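Local coordinates for tube-forming protein in Mycobacterial Envelpe, TiME (PDB 7CU9), which probably forms an envelope-spanning tube in the mycobacterial outer envelope, a putative channel for protein secretion, at residues N20-P25 with H80-A85; Q37-D42 with I52-V57; L163-C168 with P175-L180. All blocks are in the same frame, centred on the assembly; numbering follows the deposited sequence. Where two conformers were deposited one is given.

Contact 1. Residues N20-P25 with H80-A85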
ATOM      1  N   ASN B  20      -0.044  -7.738   7.284  1.00 15.76           N
ATOM      2  CA  ASN B  20       0.885  -6.917   8.102  1.00 16.86           C
ATOM      3  C   ASN B  20       1.945  -6.263   7.211  1.00 16.12           C
ATOM      4  O   ASN B  20       2.387  -5.151   7.547  1.00 17.09           O
ATOM      5  CB  ASN B  20       1.549  -7.739   9.207  1.00 18.18           C
ATOM      6  CG  ASN B  20       0.586  -8.090  10.319  1.00 20.93           C
ATOM      7  OD1 ASN B  20      -0.487  -7.497  10.431  1.00 23.21           O
ATOM      8  ND2 ASN B  20       0.963  -9.049  11.147  1.00 22.37           N
ATOM      9  N   ILE B  21       2.360  -6.935   6.134  1.00 15.00           N
ATOM     10  CA  ILE B  21       3.452  -6.452   5.241  1.00 14.82           C
ATOM     11  C   ILE B  21       2.914  -5.389   4.272  1.00 14.55           C
ATOM     12  O   ILE B  21       3.605  -4.375   4.093  1.00 14.39           O
ATOM     13  CB  ILE B  21       4.115  -7.636   4.514  1.00 14.44           C
ATOM     14  CG1 ILE B  21       4.894  -8.502   5.505  1.00 14.63           C
ATOM     15  CG2 ILE B  21       4.994  -7.157   3.366  1.00 14.53           C
ATOM     16  CD1 ILE B  21       5.273  -9.855   4.966  1.00 14.58           C
ATOM     17  N   VAL B  22       1.763  -5.614   3.634  1.00 14.50           N
ATOM     18  CA  VAL B  22       1.219  -4.667   2.610  1.00 15.15           C
ATOM     19  C   VAL B  22       0.473  -3.516   3.295  1.00 15.75           C
ATOM     20  O   VAL B  22       0.256  -2.489   2.622  1.00 16.43           O
ATOM     21  CB  VAL B  22       0.333  -5.362   1.556  1.00 15.48           C
ATOM     22  CG1 VAL B  22       1.105  -6.430   0.802  1.00 15.59           C
ATOM     23  CG2 VAL B  22      -0.955  -5.926   2.129  1.00 15.82           C
ATOM     24  N   GLY B  23       0.091  -3.671   4.565  1.00 15.64           N
ATOM     25  CA  GLY B  23      -0.677  -2.656   5.316  1.00 15.73           C
ATOM     26  C   GLY B  23      -2.090  -2.504   4.785  1.00 16.22           C
ATOM     27  O   GLY B  23      -2.532  -1.359   4.564  1.00 16.21           O
ATOM     28  N   ALA B  24      -2.774  -3.623   4.551  1.00 16.29           N
ATOM     29  CA  ALA B  24      -4.178  -3.664   4.090  1.00 16.71           C
ATOM     30  C   ALA B  24      -4.784  -5.013   4.449  1.00 17.05           C
ATOM     31  O   ALA B  24      -4.060  -5.992   4.641  1.00 16.04           O
ATOM     32  CB  ALA B  24      -4.247  -3.405   2.605  1.00 16.85           C
ATOM     33  N   PRO B  25      -6.126  -5.111   4.550  1.00 17.29           N
ATOM     34  CA  PRO B  25      -6.778  -6.390   4.825  1.00 17.61           C
ATOM     35  C   PRO B  25      -6.485  -7.415   3.720  1.00 16.97           C
ATOM     36  O   PRO B  25      -6.536  -7.075   2.552  1.00 16.67           O
ATOM     37  CB  PRO B  25      -8.272  -6.033   4.883  1.00 18.19           C
ATOM     38  CG  PRO B  25      -8.278  -4.556   5.203  1.00 18.59           C
ATOM     39  CD  PRO B  25      -7.088  -4.001   4.453  1.00 18.25           C
ATOM     40  N   HIS B  80      -5.780  -5.764  -3.443  1.00 14.89           N
ATOM     41  CA  HIS B  80      -4.406  -6.251  -3.156  1.00 16.03           C
ATOM     42  C   HIS B  80      -4.376  -7.734  -3.523  1.00 15.91           C
ATOM     43  O   HIS B  80      -5.293  -8.465  -3.090  1.00 16.21           O
ATOM     44  CB  HIS B  80      -3.995  -5.979  -1.696  1.00 17.56           C
ATOM     45  CG  HIS B  80      -3.821  -4.531  -1.365  1.00 18.58           C
ATOM     46  ND1 HIS B  80      -2.604  -3.896  -1.450  1.00 20.93           N
ATOM     47  CD2 HIS B  80      -4.700  -3.599  -0.928  1.00 19.29           C
ATOM     48  CE1 HIS B  80      -2.739  -2.634  -1.086  1.00 20.53           C
ATOM     49  NE2 HIS B  80      -4.021  -2.430  -0.761  1.00 21.29           N
ATOM     50  N   LEU B  81      -3.409  -8.147  -4.346  1.00 15.30           N
ATOM     51  CA  LEU B  81      -3.127  -9.574  -4.626  1.00 15.03           C
ATOM     52  C   LEU B  81      -1.636  -9.803  -4.395  1.00 14.13           C
ATOM     53  O   LEU B  81      -0.817  -8.991  -4.871  1.00 14.09           O
ATOM     54  CB  LEU B  81      -3.539  -9.964  -6.048  1.00 16.51           C
ATOM     55  CG  LEU B  81      -3.311 -11.436  -6.399  1.00 17.64           C
ATOM     56  CD1 LEU B  81      -4.357 -11.948  -7.376  1.00 18.99           C
ATOM     57  CD2 LEU B  81      -1.912 -11.663  -6.956  1.00 17.73           C
ATOM     58  N   VAL B  82      -1.313 -10.864  -3.666  1.00 12.64           N
ATOM     59  CA  VAL B  82       0.082 -11.201  -3.283  1.00 11.88           C
ATOM     60  C   VAL B  82       0.299 -12.679  -3.585  1.00 11.40           C
ATOM     61  O   VAL B  82      -0.520 -13.509  -3.162  1.00 11.79           O
ATOM     62  CB  VAL B  82       0.357 -10.872  -1.807  1.00 11.79           C
ATOM     63  CG1 VAL B  82       1.759 -11.286  -1.391  1.00 11.84           C
ATOM     64  CG2 VAL B  82       0.121  -9.398  -1.529  1.00 12.01           C
ATOM     65  N   LYS B  83       1.379 -12.997  -4.285  1.00 10.52           N
ATOM     66  CA  LYS B  83       1.706 -14.399  -4.614  1.00 10.22           C
ATOM     67  C   LYS B  83       3.136 -14.682  -4.159  1.00  9.88           C
ATOM     68  O   LYS B  83       3.992 -13.782  -4.207  1.00  9.80           O
ATOM     69  CB  LYS B  83       1.484 -14.659  -6.104  1.00 10.31           C
ATOM     70  CG  LYS B  83       1.485 -16.124  -6.514  1.00 10.67           C
ATOM     71  CD  LYS B  83       1.025 -16.292  -7.930  1.00 10.72           C
ATOM     72  CE  LYS B  83       1.020 -17.724  -8.403  1.00 11.16           C
ATOM     73  NZ  LYS B  83       0.361 -17.844  -9.724  1.00 11.55           N
ATOM     74  N   GLN B  84       3.358 -15.911  -3.716  1.00  9.60           N
ATOM     75  CA  GLN B  84       4.674 -16.409  -3.259  1.00  9.47           C
ATOM     76  C   GLN B  84       4.918 -17.787  -3.866  1.00  9.32           C
ATOM     77  O   GLN B  84       3.955 -18.566  -3.983  1.00  9.41           O
ATOM     78  CB  GLN B  84       4.682 -16.544  -1.743  1.00  9.72           C
ATOM     79  CG  GLN B  84       4.507 -15.233  -1.008  1.00  9.97           C
ATOM     80  CD  GLN B  84       4.279 -15.517   0.452  1.00 10.32           C
ATOM     81  OE1 GLN B  84       5.196 -15.880   1.186  1.00 10.65           O
ATOM     82  NE2 GLN B  84       3.030 -15.406   0.874  1.00 10.74           N
ATOM     83  N   ALA B  85       6.166 -18.083  -4.214  1.00  8.96           N
ATOM     84  CA  ALA B  85       6.590 -19.426  -4.657  1.00  8.90           C
ATOM     85  C   ALA B  85       7.984 -19.685  -4.102  1.00  8.73           C
ATOM     86  O   ALA B  85       8.837 -18.795  -4.208  1.00  9.20           O
ATOM     87  CB  ALA B  85       6.560 -19.534  -6.160  1.00  9.09           C
TER
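Ala24 lays its CB methyl over one face of the His80 imidazole, where the loop after helix 15-22 meets the corner in strand 77-89. The histidine can be followed outward. Its CB points toward the loop, and CG, anti to the carbonyl carbon (chi1 -68°), is still 4.1 Å from Ala24 CB. Beyond CG the ring comes nearer: CD2 is 3.6 Å and NE2, at the far end, 3.5 Å from Ala24 CB. ND1, on the other branch, has Val22 CG2 obliquely beside it at a loose 4.4 Å. The methyl stands 3.8 Å from the ring centroid and 26° off the normal, displaced toward the rim, which makes this a CH-pi contact. Two residues earlier, Val22 CG1 meets Val82 CG2 at 3.9 Å, the two valines sliding past each other in opposite directions. Gly23, with positive phi, ends the helix between these two points and lets the chain swing from the valine pair to the imidazole. Helix 174-185 adds to the packing, its Val179 touching Ile21, while the backbone N of His80 hydrogen-bonds Thr73 OG1 and a glycerol lies near the His80 side chain. No hydrogen bond links the two segments: dispersion and a methyl over a polarisable ring carry the contact, and neither imidazole nitrogen is used in bonding across it.

Contact 2. Residues Q37-D42 with I52-V57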
ATOM      1  N   GLN B  37       0.946 -23.101 -14.397  1.00 14.95           N
ATOM      2  CA  GLN B  37       0.796 -21.955 -15.320  1.00 15.48           C
ATOM      3  C   GLN B  37      -0.654 -21.928 -15.801  1.00 16.62           C
ATOM      4  O   GLN B  37      -1.051 -22.869 -16.508  1.00 17.86           O
ATOM      5  CB  GLN B  37       1.786 -22.057 -16.476  1.00 15.42           C
ATOM      6  CG  GLN B  37       1.594 -20.922 -17.468  1.00 15.09           C
ATOM      7  CD  GLN B  37       2.780 -20.656 -18.360  1.00 14.87           C
ATOM      8  OE1 GLN B  37       3.931 -20.921 -18.019  1.00 14.29           O
ATOM      9  NE2 GLN B  37       2.499 -20.085 -19.520  1.00 14.80           N
ATOM     10  N   ALA B  38      -1.396 -20.892 -15.412  1.00 17.53           N
ATOM     11  CA  ALA B  38      -2.852 -20.755 -15.641  1.00 18.29           C
ATOM     12  C   ALA B  38      -3.114 -19.688 -16.710  1.00 18.52           C
ATOM     13  O   ALA B  38      -4.150 -18.995 -16.623  1.00 19.75           O
ATOM     14  CB  ALA B  38      -3.537 -20.428 -14.340  1.00 18.87           C
ATOM     15  N   PHE B  39      -2.224 -19.579 -17.697  1.00 17.98           N
ATOM     16  CA  PHE B  39      -2.313 -18.567 -18.782  1.00 17.63           C
ATOM     17  C   PHE B  39      -1.409 -18.950 -19.956  1.00 17.75           C
ATOM     18  O   PHE B  39      -0.494 -19.782 -19.805  1.00 16.71           O
ATOM     19  CB  PHE B  39      -1.882 -17.195 -18.255  1.00 17.14           C
ATOM     20  CG  PHE B  39      -0.410 -17.123 -17.936  1.00 16.55           C
ATOM     21  CD1 PHE B  39       0.508 -16.755 -18.906  1.00 16.34           C
ATOM     22  CD2 PHE B  39       0.060 -17.455 -16.674  1.00 16.56           C
ATOM     23  CE1 PHE B  39       1.865 -16.723 -18.627  1.00 16.32           C
ATOM     24  CE2 PHE B  39       1.416 -17.415 -16.395  1.00 16.35           C
ATOM     25  CZ  PHE B  39       2.316 -17.053 -17.370  1.00 16.46           C
ATOM     26  N   SER B  40      -1.646 -18.310 -21.102  1.00 17.94           N
ATOM     27  CA  SER B  40      -0.675 -18.170 -22.213  1.00 18.47           C
ATOM     28  C   SER B  40      -0.464 -16.678 -22.479  1.00 17.97           C
ATOM     29  O   SER B  40      -1.354 -15.879 -22.141  1.00 18.29           O
ATOM     30  CB  SER B  40      -1.137 -18.892 -23.451  1.00 19.60           C
ATOM     31  OG  SER B  40      -2.323 -18.302 -23.955  1.00 21.05           O
ATOM     32  N   VAL B  41       0.693 -16.327 -23.028  1.00 17.86           N
ATOM     33  CA  VAL B  41       1.040 -14.935 -23.427  1.00 18.51           C
ATOM     34  C   VAL B  41       1.296 -14.937 -24.938  1.00 18.45           C
ATOM     35  O   VAL B  41       1.843 -15.929 -25.440  1.00 18.69           O
ATOM     36  CB  VAL B  41       2.235 -14.417 -22.604  1.00 19.39           C
ATOM     37  CG1 VAL B  41       3.496 -15.241 -22.802  1.00 19.24           C
ATOM     38  CG2 VAL B  41       2.505 -12.957 -22.876  1.00 21.41           C
ATOM     39  N   ASP B  42       0.900 -13.876 -25.645  1.00 18.28           N
ATOM     40  CA  ASP B  42       1.107 -13.777 -27.114  1.00 18.67           C
ATOM     41  C   ASP B  42       2.607 -13.718 -27.412  1.00 18.39           C
ATOM     42  O   ASP B  42       3.053 -14.400 -28.353  1.00 19.79           O
ATOM     43  CB  ASP B  42       0.394 -12.564 -27.710  1.00 19.31           C
ATOM     44  CG  ASP B  42      -1.112 -12.713 -27.800  1.00 20.44           C
ATOM     45  OD1 ASP B  42      -1.603 -13.856 -27.688  1.00 21.67           O
ATOM     46  OD2 ASP B  42      -1.782 -11.681 -27.990  1.00 22.36           O
ATOM     47  N   ILE B  52       4.609 -15.921 -11.476  1.00 10.93           N
ATOM     48  CA  ILE B  52       5.648 -16.653 -10.698  1.00 10.55           C
ATOM     49  C   ILE B  52       5.146 -18.066 -10.378  1.00 10.45           C
ATOM     50  O   ILE B  52       3.951 -18.358 -10.583  1.00 10.52           O
ATOM     51  CB  ILE B  52       6.018 -15.858  -9.430  1.00 10.33           C
ATOM     52  CG1 ILE B  52       4.826 -15.684  -8.482  1.00 10.38           C
ATOM     53  CG2 ILE B  52       6.618 -14.512  -9.815  1.00 10.46           C
ATOM     54  CD1 ILE B  52       5.218 -15.203  -7.112  1.00 10.41           C
ATOM     55  N   GLY B  53       6.049 -18.922  -9.901  1.00 10.60           N
ATOM     56  CA  GLY B  53       5.748 -20.327  -9.564  1.00 10.66           C
ATOM     57  C   GLY B  53       5.459 -21.172 -10.792  1.00 10.75           C
ATOM     58  O   GLY B  53       4.621 -22.085 -10.683  1.00 10.90           O
ATOM     59  N   LEU B  54       6.142 -20.919 -11.911  1.00 10.68           N
ATOM     60  CA  LEU B  54       5.832 -21.574 -13.212  1.00 10.99           C
ATOM     61  C   LEU B  54       6.519 -22.930 -13.323  1.00 11.01           C
ATOM     62  O   LEU B  54       7.667 -23.102 -12.924  1.00 11.11           O
ATOM     63  CB  LEU B  54       6.271 -20.669 -14.361  1.00 11.18           C
ATOM     64  CG  LEU B  54       5.648 -19.280 -14.365  1.00 11.41           C
ATOM     65  CD1 LEU B  54       6.231 -18.458 -15.500  1.00 11.68           C
ATOM     66  CD2 LEU B  54       4.128 -19.350 -14.459  1.00 11.81           C
ATOM     67  N   PRO B  55       5.843 -23.926 -13.933  1.00 11.82           N
ATOM     68  CA  PRO B  55       6.456 -25.232 -14.174  1.00 11.91           C
ATOM     69  C   PRO B  55       7.778 -25.192 -14.952  1.00 12.21           C
ATOM     70  O   PRO B  55       8.694 -25.903 -14.584  1.00 12.11           O
ATOM     71  CB  PRO B  55       5.376 -25.969 -14.988  1.00 12.13           C
ATOM     72  CG  PRO B  55       4.086 -25.333 -14.542  1.00 12.58           C
ATOM     73  CD  PRO B  55       4.438 -23.874 -14.364  1.00 12.44           C
ATOM     74  N   GLU B  56       7.893 -24.364 -15.995  1.00 12.48           N
ATOM     75  CA  GLU B  56       9.112 -24.400 -16.845  1.00 13.15           C
ATOM     76  C   GLU B  56      10.299 -23.867 -16.036  1.00 12.43           C
ATOM     77  O   GLU B  56      11.437 -24.236 -16.337  1.00 13.14           O
ATOM     78  CB  GLU B  56       8.889 -23.682 -18.178  1.00 14.31           C
ATOM     79  CG  GLU B  56       9.016 -22.176 -18.142  1.00 15.09           C
ATOM     80  CD  GLU B  56       9.074 -21.603 -19.548  1.00 15.56           C
ATOM     81  OE1 GLU B  56       8.061 -21.729 -20.269  1.00 18.10           O
ATOM     82  OE2 GLU B  56      10.139 -21.097 -19.939  1.00 15.29           O
ATOM     83  N   VAL B  57      10.033 -23.047 -15.023  1.00 11.72           N
ATOM     84  CA  VAL B  57      11.088 -22.515 -14.119  1.00 11.15           C
ATOM     85  C   VAL B  57      11.446 -23.577 -13.070  1.00 11.15           C
ATOM     86  O   VAL B  57      12.631 -23.905 -12.968  1.00 11.66           O
ATOM     87  CB  VAL B  57      10.648 -21.188 -13.478  1.00 11.22           C
ATOM     88  CG1 VAL B  57      11.600 -20.751 -12.379  1.00 11.37           C
ATOM     89  CG2 VAL B  57      10.508 -20.103 -14.539  1.00 11.14           C
TER
HETATM   90  O   HOH W   1       5.571 -23.074 -17.419  1.00 18.39           O
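Leu54 and Phe39 cross at about a right angle, with Leu54 CD2 approaching the ring obliquely and lying 3.9 Å from Phe39 CE2. The same methyl has Gln37 OE1 at 3.9 Å, so one leucine branch serves both a ring and an amide. Gln37 runs extended, CG anti to the backbone N (chi1 177°), which carries its amide past Leu54 and over a face of the Phe39 ring, NE2 3.5 Å above the plane toward the rim. There NE2 donates to the backbone O of Phe39 at 3.0 Å, nearly straight at 164° and in the plane of its own amide, though tilted 35° from the carbonyl plane. Asn47 OD1 also bonds this NE2. At the base of Gln37, CB packs on Pro55 CD at 3.8 Å, in the first turn of helix 55-58. A water donates to Gln37 OE1 and accepts from Glu56 N, joining the amide to the start of helix 55-58, whose N-cap position is Leu54. The segments make no direct hydrogen bond to each other; apolar packing and one bridging water couple them, and bonds at both ends of the Gln37 amide would fix its rotation.

Contact 3. Residues L163-C168 with P175-L180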
ATOM      1  N   LEU B 163      13.281 -18.347  -4.726  1.00  9.17           N
ATOM      2  CA  LEU B 163      12.000 -17.804  -4.226  1.00  9.75           C
ATOM      3  C   LEU B 163      11.536 -16.676  -5.142  1.00  9.18           C
ATOM      4  O   LEU B 163      12.364 -15.984  -5.771  1.00  9.12           O
ATOM      5  CB  LEU B 163      12.132 -17.396  -2.759  1.00 11.23           C
ATOM      6  CG  LEU B 163      12.996 -16.179  -2.458  1.00 12.27           C
ATOM      7  CD1 LEU B 163      12.183 -14.897  -2.548  1.00 13.10           C
ATOM      8  CD2 LEU B 163      13.632 -16.286  -1.077  1.00 13.36           C
ATOM      9  N   GLN B 164      10.224 -16.542  -5.241  1.00  8.51           N
ATOM     10  CA  GLN B 164       9.590 -15.472  -6.033  1.00  8.41           C
ATOM     11  C   GLN B 164       8.466 -14.888  -5.193  1.00  8.48           C
ATOM     12  O   GLN B 164       7.797 -15.638  -4.465  1.00  8.21           O
ATOM     13  CB  GLN B 164       9.072 -16.013  -7.362  1.00  8.42           C
ATOM     14  CG  GLN B 164      10.169 -16.534  -8.276  1.00  8.68           C
ATOM     15  CD  GLN B 164       9.582 -16.880  -9.621  1.00  8.84           C
ATOM     16  OE1 GLN B 164       8.764 -17.788  -9.735  1.00  9.27           O
ATOM     17  NE2 GLN B 164       9.964 -16.128 -10.643  1.00  8.99           N
ATOM     18  N   ALA B 165       8.276 -13.582  -5.300  1.00  8.47           N
ATOM     19  CA  ALA B 165       7.132 -12.891  -4.682  1.00  8.78           C
ATOM     20  C   ALA B 165       6.627 -11.831  -5.649  1.00  9.01           C
ATOM     21  O   ALA B 165       7.419 -11.290  -6.436  1.00  8.71           O
ATOM     22  CB  ALA B 165       7.524 -12.306  -3.355  1.00  8.95           C
ATOM     23  N   LYS B 166       5.327 -11.580  -5.582  1.00  9.50           N
ATOM     24  CA  LYS B 166       4.614 -10.636  -6.464  1.00 10.42           C
ATOM     25  C   LYS B 166       3.597  -9.899  -5.599  1.00 10.07           C
ATOM     26  O   LYS B 166       2.834 -10.573  -4.891  1.00  9.96           O
ATOM     27  CB  LYS B 166       3.959 -11.414  -7.606  1.00 11.70           C
ATOM     28  CG  LYS B 166       3.070 -10.610  -8.540  1.00 12.91           C
ATOM     29  CD  LYS B 166       2.369 -11.479  -9.556  1.00 13.70           C
ATOM     30  CE  LYS B 166       1.150 -12.178  -8.989  1.00 14.29           C
ATOM     31  NZ  LYS B 166       0.454 -12.994 -10.008  1.00 15.61           N
ATOM     32  N   VAL B 167       3.620  -8.571  -5.638  1.00 10.03           N
ATOM     33  CA  VAL B 167       2.607  -7.716  -4.959  1.00 10.35           C
ATOM     34  C   VAL B 167       1.937  -6.861  -6.031  1.00 10.74           C
ATOM     35  O   VAL B 167       2.649  -6.093  -6.697  1.00 10.60           O
ATOM     36  CB  VAL B 167       3.228  -6.866  -3.841  1.00 10.45           C
ATOM     37  CG1 VAL B 167       2.216  -5.879  -3.283  1.00 10.73           C
ATOM     38  CG2 VAL B 167       3.797  -7.740  -2.730  1.00 10.58           C
ATOM     39  N   CYS B 168       0.624  -7.036  -6.189  1.00 11.48           N
ATOM     40  CA  CYS B 168      -0.214  -6.347  -7.198  1.00 12.37           C
ATOM     41  C   CYS B 168      -1.135  -5.368  -6.472  1.00 11.65           C
ATOM     42  O   CYS B 168      -1.754  -5.755  -5.465  1.00 11.66           O
ATOM     43  CB  CYS B 168      -1.059  -7.330  -7.993  1.00 13.65           C
ATOM     44  SG  CYS B 168      -0.102  -8.537  -8.948  1.00 16.70           S
ATOM     45  N   PRO B 175       8.009  -1.667  -2.287  1.00 10.62           N
ATOM     46  CA  PRO B 175       8.453  -1.776  -0.899  1.00 10.81           C
ATOM     47  C   PRO B 175       7.919  -3.044  -0.214  1.00 10.78           C
ATOM     48  O   PRO B 175       8.678  -3.728   0.459  1.00 11.23           O
ATOM     49  CB  PRO B 175       7.902  -0.488  -0.275  1.00 10.93           C
ATOM     50  CG  PRO B 175       7.922   0.488  -1.422  1.00 11.05           C
ATOM     51  CD  PRO B 175       7.460  -0.338  -2.607  1.00 10.72           C
ATOM     52  N   ALA B 176       6.640  -3.367  -0.405  1.00 10.80           N
ATOM     53  CA  ALA B 176       6.003  -4.550   0.220  1.00 10.68           C
ATOM     54  C   ALA B 176       6.628  -5.837  -0.327  1.00 10.63           C
ATOM     55  O   ALA B 176       6.892  -6.751   0.471  1.00 10.98           O
ATOM     56  CB  ALA B 176       4.512  -4.538   0.005  1.00 10.95           C
ATOM     57  N   VAL B 177       6.885  -5.925  -1.629  1.00 10.36           N
ATOM     58  CA  VAL B 177       7.410  -7.204  -2.189  1.00 10.43           C
ATOM     59  C   VAL B 177       8.827  -7.427  -1.646  1.00 10.80           C
ATOM     60  O   VAL B 177       9.207  -8.598  -1.414  1.00 10.53           O
ATOM     61  CB  VAL B 177       7.312  -7.269  -3.725  1.00 10.48           C
ATOM     62  CG1 VAL B 177       8.418  -6.506  -4.437  1.00 10.35           C
ATOM     63  CG2 VAL B 177       7.274  -8.716  -4.195  1.00 10.61           C
ATOM     64  N   ASN B 178       9.574  -6.357  -1.381  1.00 11.18           N
ATOM     65  CA  ASN B 178      10.941  -6.462  -0.802  0.50 11.56           C
ATOM     66  C   ASN B 178      10.845  -6.912   0.659  1.00 11.60           C
ATOM     67  O   ASN B 178      11.631  -7.788   1.058  1.00 11.32           O
ATOM     68  CB  ASN B 178      11.722  -5.158  -0.955  0.50 12.03           C
ATOM     69  CG  ASN B 178      12.115  -4.902  -2.392  0.50 12.48           C
ATOM     70  OD1 ASN B 178      12.073  -5.811  -3.220  0.50 12.85           O
ATOM     71  ND2 ASN B 178      12.473  -3.667  -2.700  0.50 12.92           N
ATOM     72  N   VAL B 179       9.912  -6.355   1.435  1.00 11.33           N
ATOM     73  CA  VAL B 179       9.716  -6.795   2.847  1.00 11.61           C
ATOM     74  C   VAL B 179       9.324  -8.279   2.835  1.00 11.15           C
ATOM     75  O   VAL B 179       9.884  -9.055   3.627  1.00 11.52           O
ATOM     76  CB  VAL B 179       8.668  -5.941   3.584  1.00 11.93           C
ATOM     77  CG1 VAL B 179       8.300  -6.554   4.923  1.00 12.18           C
ATOM     78  CG2 VAL B 179       9.140  -4.507   3.770  1.00 12.37           C
ATOM     79  N   LEU B 180       8.402  -8.656   1.952  1.00 10.86           N
ATOM     80  CA  LEU B 180       7.869 -10.040   1.860  1.00 10.75           C
ATOM     81  C   LEU B 180       9.004 -11.005   1.502  1.00 10.54           C
ATOM     82  O   LEU B 180       9.142 -12.025   2.188  1.00 10.57           O
ATOM     83  CB  LEU B 180       6.748 -10.076   0.821  1.00 10.90           C
ATOM     84  CG  LEU B 180       6.155 -11.453   0.525  1.00 11.09           C
ATOM     85  CD1 LEU B 180       5.693 -12.153   1.801  1.00 11.44           C
ATOM     86  CD2 LEU B 180       5.016 -11.335  -0.472  1.00 11.18           C
TER
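Val177 carries CG2 anti to its backbone N, and this torsion aims that methyl at the backbone of strand 161-169, 3.4 Å from Ala165 O and 3.7 Å from Ala165 CB. Val167 answers from the strand with CG2 anti to its carbonyl carbon, which sets that methyl 3.7 Å from Val177 CB; the two valines pass each other in opposite directions. The other Val167 branch, CG1, reaches Ala176 CB at 4.2 Å. Leu180, one turn further along the helix, extends from the backbone with chi1 176° and brings CD2 to 3.9 Å from Ala165 CB. Ala165 and Val167 point toward the helix, whereas Gln164 and Lys166 between and beside them point away, and Lys166 NZ forms a salt bridge with Asp51 on that other face of the sheet. The small Ala165 side chain is consistent with the close approach of the strand and helix segment axes, 7.6 Å at 150°, near antiparallel. Ile21 of helix 15-22 also touches Leu180, while Ala176 meets Pro5 of the second subunit. Cys168, at the end of the segment, is in a disulfide with Cys151 of strand 150-158. The arrangement is a strand-turn-helix in which the C-terminal helix 174-185 folds back and packs on one face of a large antiparallel sheet through aliphatic side chains, in a PknH-like extracellular domain.

How the contacts relate
All three contacts reach the same antiparallel sheet. Contacts 1 and 3, with centres 8 Å apart, lie on neighbouring strands, 77-89 and 161-169: probable backbone hydrogen bonds run from Cys168 N to Leu81 O and from Gln164 N to Ala85 O. They also meet through side chains, Val82 CG1 lying 3.4 Å from Leu180 CD2, and both touch the second subunit. Contact 2 sits 21 Å from contact 1 and 18 Å from contact 3, centre to centre, on the opposite side of the chain's centre from contact 1. Its Ile52 and Gly53 bridge the gap: Gly53 N lies 2.9 Å from Gln164 OE1, a probable hydrogen bond, and Ile52 CD1 packs 3.5 Å from Lys83 O.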